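PDB 4PMQ: Tat-secreted protein Rv2525c from Mycobacterium tuberculosis, which may act as a peptidoglycan hydrolase with glycosidase activity, and shows esterase activity toward p-nitrophenyl esters in vitro. Local coordinates for residues R30-R35 / E92-A97; H86-S91 / E130-H135. All blocks are in the same frame, centred on the assembly; numbering follows the deposited sequence.

Interaction 1: residues R30-R35 / E92-A97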
loop_
_atom_site.group_PDB
_atom_site.type_symbol
_atom_site.label_atom_id
_atom_site.label_comp_id
_atom_site.label_asym_id
_atom_site.label_seq_id
_atom_site.Cartn_x
_atom_site.Cartn_y
_atom_site.Cartn_z
ATOM N N ARG A 30 1.497 5.104 3.555
ATOM C CA ARG A 30 0.293 5.764 4.012
ATOM C C ARG A 30 -0.871 5.670 3.027
ATOM O O ARG A 30 -0.687 5.645 1.806
ATOM C CB ARG A 30 0.651 7.243 4.305
ATOM C CG ARG A 30 1.708 7.392 5.432
ATOM C CD ARG A 30 1.165 6.943 6.786
ATOM N NE ARG A 30 0.157 7.907 7.203
ATOM C CZ ARG A 30 -1.154 7.683 7.248
ATOM N NH1 ARG A 30 -1.642 6.470 6.974
ATOM N NH2 ARG A 30 -1.988 8.669 7.572
ATOM N N TYR A 31 -2.100 5.649 3.587
ATOM C CA TYR A 31 -3.302 5.450 2.814
ATOM C C TYR A 31 -3.759 6.658 2.044
ATOM O O TYR A 31 -4.017 7.724 2.625
ATOM C CB TYR A 31 -4.445 5.043 3.750
ATOM C CG TYR A 31 -4.234 3.688 4.362
ATOM C CD1 TYR A 31 -4.469 2.527 3.624
ATOM C CD2 TYR A 31 -3.775 3.556 5.671
ATOM C CE1 TYR A 31 -4.300 1.269 4.184
ATOM C CE2 TYR A 31 -3.590 2.294 6.242
ATOM C CZ TYR A 31 -3.863 1.156 5.492
ATOM O OH TYR A 31 -3.703 -0.102 6.025
ATOM N N VAL A 32 -3.999 6.435 0.752
ATOM C CA VAL A 32 -4.621 7.443 -0.104
ATOM C C VAL A 32 -6.063 6.947 -0.382
ATOM O O VAL A 32 -6.519 6.880 -1.520
ATOM C CB VAL A 32 -3.794 7.761 -1.376
ATOM C CG1 VAL A 32 -2.500 8.488 -0.999
ATOM C CG2 VAL A 32 -3.488 6.500 -2.209
ATOM N N SER A 33 -6.774 6.605 0.706
ATOM C CA SER A 33 -8.135 6.056 0.676
ATOM C C SER A 33 -9.055 6.704 1.681
ATOM O O SER A 33 -8.619 7.213 2.710
ATOM C CB SER A 33 -8.098 4.570 1.010
ATOM O OG SER A 33 -7.230 3.875 0.152
ATOM N N ASP A 34 -10.356 6.639 1.399
ATOM C CA ASP A 34 -11.390 7.117 2.304
ATOM C C ASP A 34 -11.604 6.097 3.406
ATOM O O ASP A 34 -11.156 4.948 3.297
ATOM C CB ASP A 34 -12.702 7.327 1.533
ATOM C CG ASP A 34 -12.622 8.452 0.510
ATOM O OD1 ASP A 34 -12.301 9.596 0.902
ATOM O OD2 ASP A 34 -12.870 8.184 -0.676
ATOM N N ARG A 35 -12.390 6.487 4.411
ATOM C CA ARG A 35 -12.793 5.583 5.489
ATOM C C ARG A 35 -14.131 4.941 5.105
ATOM O O ARG A 35 -15.132 5.653 4.912
ATOM C CB ARG A 35 -12.929 6.379 6.803
ATOM C CG ARG A 35 -11.642 7.099 7.218
ATOM C CD ARG A 35 -11.774 7.978 8.458
ATOM N NE ARG A 35 -12.759 9.054 8.311
ATOM C CZ ARG A 35 -12.497 10.244 7.772
ATOM N NH1 ARG A 35 -11.288 10.509 7.277
ATOM N NH2 ARG A 35 -13.443 11.172 7.709
ATOM N N GLU A 92 -6.614 10.932 -6.792
ATOM C CA GLU A 92 -7.089 12.230 -6.315
ATOM C C GLU A 92 -6.535 12.510 -4.899
ATOM O O GLU A 92 -6.032 13.620 -4.642
ATOM C CB GLU A 92 -8.630 12.210 -6.311
ATOM C CG GLU A 92 -9.269 13.555 -6.032
ATOM C CD GLU A 92 -10.784 13.556 -5.924
ATOM O OE1 GLU A 92 -11.399 12.461 -5.906
ATOM O OE2 GLU A 92 -11.351 14.664 -5.787
ATOM N N LEU A 93 -6.616 11.503 -4.011
ATOM C CA LEU A 93 -6.157 11.660 -2.630
ATOM C C LEU A 93 -4.641 11.751 -2.571
ATOM O O LEU A 93 -4.118 12.499 -1.744
ATOM C CB LEU A 93 -6.699 10.561 -1.705
ATOM C CG LEU A 93 -8.228 10.656 -1.495
ATOM C CD1 LEU A 93 -8.739 9.450 -0.750
ATOM C CD2 LEU A 93 -8.626 11.978 -0.741
ATOM N N HIS A 94 -3.941 10.991 -3.433
ATOM C CA HIS A 94 -2.478 11.058 -3.485
ATOM C C HIS A 94 -2.094 12.502 -3.870
ATOM O O HIS A 94 -1.290 13.121 -3.174
ATOM C CB HIS A 94 -1.977 10.031 -4.520
ATOM C CG HIS A 94 -0.516 10.085 -4.803
ATOM N ND1 HIS A 94 0.387 9.335 -4.069
ATOM C CD2 HIS A 94 0.146 10.709 -5.807
ATOM C CE1 HIS A 94 1.572 9.558 -4.609
ATOM N NE2 HIS A 94 1.478 10.384 -5.663
ATOM N N ALA A 95 -2.700 13.041 -4.939
ATOM C CA ALA A 95 -2.356 14.393 -5.406
ATOM C C ALA A 95 -2.704 15.459 -4.353
ATOM O O ALA A 95 -1.916 16.394 -4.162
ATOM C CB ALA A 95 -3.062 14.684 -6.721
ATOM N N ALA A 96 -3.819 15.262 -3.607
ATOM C CA ALA A 96 -4.298 16.231 -2.606
ATOM C C ALA A 96 -3.327 16.304 -1.422
ATOM O O ALA A 96 -3.225 17.353 -0.792
ATOM C CB ALA A 96 -5.694 15.868 -2.128
ATOM N N ALA A 97 -2.611 15.193 -1.140
ATOM C CA ALA A 97 -1.623 15.145 -0.048
ATOM C C ALA A 97 -0.221 15.599 -0.557
ATOM O O ALA A 97 0.751 15.565 0.208
ATOM C CB ALA A 97 -1.548 13.732 0.517
#

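Interaction 2: residues H86-S91 / E130-H135. With TLA (L(+)-tartaric acid), chain C.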
loop_
_atom_site.group_PDB
_atom_site.type_symbol
_atom_site.label_atom_id
_atom_site.label_comp_id
_atom_site.label_asym_id
_atom_site.label_seq_id
_atom_site.Cartn_x
_atom_site.Cartn_y
_atom_site.Cartn_z
ATOM N N HIS A 86 -11.926 2.992 -7.706
ATOM C CA HIS A 86 -10.946 3.083 -6.628
ATOM C C HIS A 86 -9.656 3.786 -7.103
ATOM O O HIS A 86 -9.108 4.620 -6.376
ATOM C CB HIS A 86 -10.650 1.672 -6.094
ATOM C CG HIS A 86 -11.807 1.111 -5.323
ATOM N ND1 HIS A 86 -12.186 1.645 -4.084
ATOM C CD2 HIS A 86 -12.627 0.075 -5.616
ATOM C CE1 HIS A 86 -13.245 0.952 -3.698
ATOM N NE2 HIS A 86 -13.537 -0.015 -4.576
ATOM N N ALA A 87 -9.195 3.477 -8.324
ATOM C CA ALA A 87 -7.954 4.097 -8.822
ATOM C C ALA A 87 -8.092 5.612 -8.978
ATOM O O ALA A 87 -7.180 6.365 -8.642
ATOM C CB ALA A 87 -7.559 3.466 -10.162
ATOM N N ARG A 88 -9.242 6.068 -9.473
ATOM C CA ARG A 88 -9.461 7.510 -9.600
ATOM C C ARG A 88 -9.359 8.200 -8.241
ATOM O O ARG A 88 -8.730 9.251 -8.120
ATOM C CB ARG A 88 -10.845 7.777 -10.175
ATOM C CG ARG A 88 -10.947 7.412 -11.646
ATOM C CD ARG A 88 -12.389 7.583 -12.106
ATOM N NE ARG A 88 -12.623 7.007 -13.429
ATOM C CZ ARG A 88 -13.818 6.633 -13.888
ATOM N NH1 ARG A 88 -14.910 6.816 -13.149
ATOM N NH2 ARG A 88 -13.931 6.076 -15.086
ATOM N N ARG A 89 -10.005 7.600 -7.225
ATOM C CA ARG A 89 -10.048 8.185 -5.888
ATOM C C ARG A 89 -8.653 8.189 -5.252
ATOM O O ARG A 89 -8.205 9.222 -4.741
ATOM C CB ARG A 89 -11.079 7.456 -5.023
ATOM C CG ARG A 89 -11.304 8.115 -3.669
ATOM C CD ARG A 89 -11.735 9.588 -3.785
ATOM N NE ARG A 89 -11.974 10.142 -2.456
ATOM C CZ ARG A 89 -12.004 11.437 -2.159
ATOM N NH1 ARG A 89 -11.785 12.349 -3.099
ATOM N NH2 ARG A 89 -12.253 11.831 -0.916
ATOM N N GLY A 90 -7.943 7.079 -5.383
ATOM C CA GLY A 90 -6.577 6.999 -4.879
ATOM C C GLY A 90 -5.679 8.045 -5.520
ATOM O O GLY A 90 -4.967 8.772 -4.821
ATOM N N SER A 91 -5.823 8.237 -6.846
ATOM C CA SER A 91 -5.024 9.235 -7.558
ATOM C C SER A 91 -5.323 10.651 -7.022
ATOM O O SER A 91 -4.413 11.443 -6.778
ATOM C CB SER A 91 -5.304 9.169 -9.056
ATOM O OG SER A 91 -4.414 10.055 -9.708
ATOM N N GLU A 130 -3.996 0.218 -13.857
ATOM C CA GLU A 130 -3.032 0.598 -14.908
ATOM C C GLU A 130 -3.645 1.574 -15.926
ATOM O O GLU A 130 -2.940 2.441 -16.453
ATOM C CB GLU A 130 -2.555 -0.635 -15.645
ATOM C CG GLU A 130 -1.752 -1.560 -14.716
ATOM C CD GLU A 130 -0.983 -2.591 -15.526
ATOM O OE1 GLU A 130 -1.436 -2.913 -16.645
ATOM O OE2 GLU A 130 0.080 -3.060 -15.060
ATOM N N SER A 131 -4.935 1.425 -16.200
ATOM C CA SER A 131 -5.603 2.288 -17.157
ATOM C C SER A 131 -5.844 3.669 -16.592
ATOM O O SER A 131 -6.096 4.583 -17.372
ATOM C CB SER A 131 -6.928 1.687 -17.608
ATOM O OG SER A 131 -7.458 2.481 -18.670
ATOM N N VAL A 132 -5.848 3.822 -15.267
ATOM C CA VAL A 132 -6.135 5.130 -14.684
ATOM C C VAL A 132 -4.831 5.873 -14.409
ATOM O O VAL A 132 -4.676 7.016 -14.893
ATOM C CB VAL A 132 -6.986 4.989 -13.399
ATOM C CG1 VAL A 132 -7.096 6.330 -12.669
ATOM C CG2 VAL A 132 -8.381 4.436 -13.736
ATOM N N ILE A 133 -3.906 5.240 -13.635
ATOM C CA ILE A 133 -2.653 5.926 -13.282
ATOM C C ILE A 133 -1.424 5.445 -14.092
ATOM O O ILE A 133 -0.376 6.097 -14.024
ATOM C CB ILE A 133 -2.392 5.825 -11.755
ATOM C CG1 ILE A 133 -2.170 4.359 -11.302
ATOM C CG2 ILE A 133 -3.515 6.502 -10.968
ATOM C CD1 ILE A 133 -1.814 4.289 -9.767
ATOM N N GLY A 134 -1.557 4.355 -14.861
ATOM C CA GLY A 134 -0.447 3.857 -15.670
ATOM C C GLY A 134 0.241 2.643 -15.085
ATOM O O GLY A 134 0.340 2.509 -13.869
ATOM N N HIS A 135 0.751 1.759 -15.967
ATOM C CA HIS A 135 1.504 0.578 -15.575
ATOM C C HIS A 135 2.640 0.959 -14.608
ATOM O O HIS A 135 2.802 0.311 -13.562
ATOM C CB HIS A 135 2.081 -0.088 -16.824
ATOM C CG HIS A 135 3.019 -1.217 -16.517
ATOM N ND1 HIS A 135 2.545 -2.437 -16.064
ATOM C CD2 HIS A 135 4.364 -1.292 -16.661
ATOM C CE1 HIS A 135 3.617 -3.205 -15.903
ATOM N NE2 HIS A 135 4.735 -2.563 -16.258
HETATM O O1 TLA C . -0.193 9.059 -15.713
HETATM O O11 TLA C . -0.680 11.225 -15.962
HETATM C C1 TLA C . -0.686 10.084 -15.308
HETATM C C2 TLA C . -1.362 10.129 -13.943
HETATM O O2 TLA C . -1.254 8.866 -13.309
HETATM C C3 TLA C . -2.840 10.514 -14.067
HETATM O O3 TLA C . -3.516 9.637 -14.956
HETATM C C4 TLA C . -3.462 10.500 -12.676
HETATM O O4 TLA C . -4.420 9.634 -12.517
HETATM O O41 TLA C . -3.089 11.282 -11.814
#

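Interaction 1: residues R30-R35 / E92-A97
Val32 and Leu93 bring their backbones to 5.2 Å between CA atoms where the chain leaves strand 27-31 and passes the last turn of helix 79-96. The loop that follows the strand thus packs on the C-terminal turn of the helix, within a TIM-barrel-like glycoside hydrolase domain whose parallel strands 27-31, 61-66 and 105-108 lie side by side. Both side chains point across the gap, and their CB atoms are 4.0 Å apart. Val32 CG1, anti to its own carbonyl carbon (chi1 -69°), comes against the helix backbone, 3.6 Å from His94 CA, and also lies at the edge of the imidazole, near the ring plane. That ring leads away from the loop: ND1 is hydrogen-bonded to Ser64 OG and NE2 to Pro100 O. Leu93 reaches the other way along the loop, placing CD1 3.7 Å from Ser33 C. The Leu93 and Asp34 side chains cross at about a right angle, with Asp34 OD1 in van der Waals contact with Leu93 CD1 at 3.9 Å, while OD2 forms a salt bridge with Arg89, one turn before Leu93 on the same helix. One polar atom pays for this fit: Val32 O is buried without a partner in the model, and Leu93 CD1 sits 3.5 Å from it.

Interaction 2: residues H86-S91 / E130-H135
Ala87 and Ser91, one turn apart on helix 79-96, face Val132 and Ile133 at the C-terminal end of helix 115-133, a packing of neighbouring outer helices in the TIM-barrel-like domain. The apolar part is compact. Ala87 CB lies 3.6 Å from Val132 CB and is straddled by both valine methyls. With chi1 at 171°, Val132 CG1 is anti to the backbone N, which carries it past Ala87 to the backbone of Arg88, 3.9 Å from Arg88 N. Arg88 itself runs out extended and crosses the valine at about a right angle, touching it through CG, so the aliphatic base of the arginine borders the contact while its guanidinium takes no part. A turn further on, Ile133 CG2 meets Ser91 CB at 3.7 Å.

The polar part involves an L-tartrate, probably from the crystallisation liquor, that lies between the two helices, hydrogen-bonded to one and close to Ser91 OG of the other. Its hydroxyls O3 and O2 donate to successive carbonyls at the helix end, Val132 O at 2.9 Å and Ile133 O at 3.0 Å. The carboxyl group carrying O4 and O41 turns toward Ser91, whose OG is 2.8 Å from O41; a weak bond from OG to O4 is possible but not settled. Arg137, just beyond the second segment, also bonds the ligand.

Within the 130-135 segment, Gly134 leaves the helix with positive phi, and the chain then returns His135 to Glu130. Glu130 OE2 accepts two hydrogen bonds, one from His135 ND1 and another from Gly156 N. His135 ND1 donates to Glu130 OE2 at 2.7 Å, with an N-H...O angle of 161°; the acceptor lies close to the imidazole plane, whereas the donor stands 52° out of the carboxylate plane.

How the interactions relate
From the N terminus, the chain first supplies 30-35 at the end of strand 27-31, then runs through helix 49-57 and strand 61-66 into helix 79-96. There 86-91 comes before 92-97, which closes interaction 1 over 56 intervening residues. Strand 105-108 and helix 115-133 follow, and 130-135 closes interaction 2 over 38. Because the segments alternate, the two loops cross instead of nesting. Helix 79-96 is common to both: interaction 1 ties its C-terminal turn to the loop leaving strand 27-31, interaction 2 its preceding turns to the next helix. Their centres are 12 Å apart; besides the Arg89-Asp34 salt bridge, they meet where Val32 CG2 packs 3.8 Å from Gly90 O.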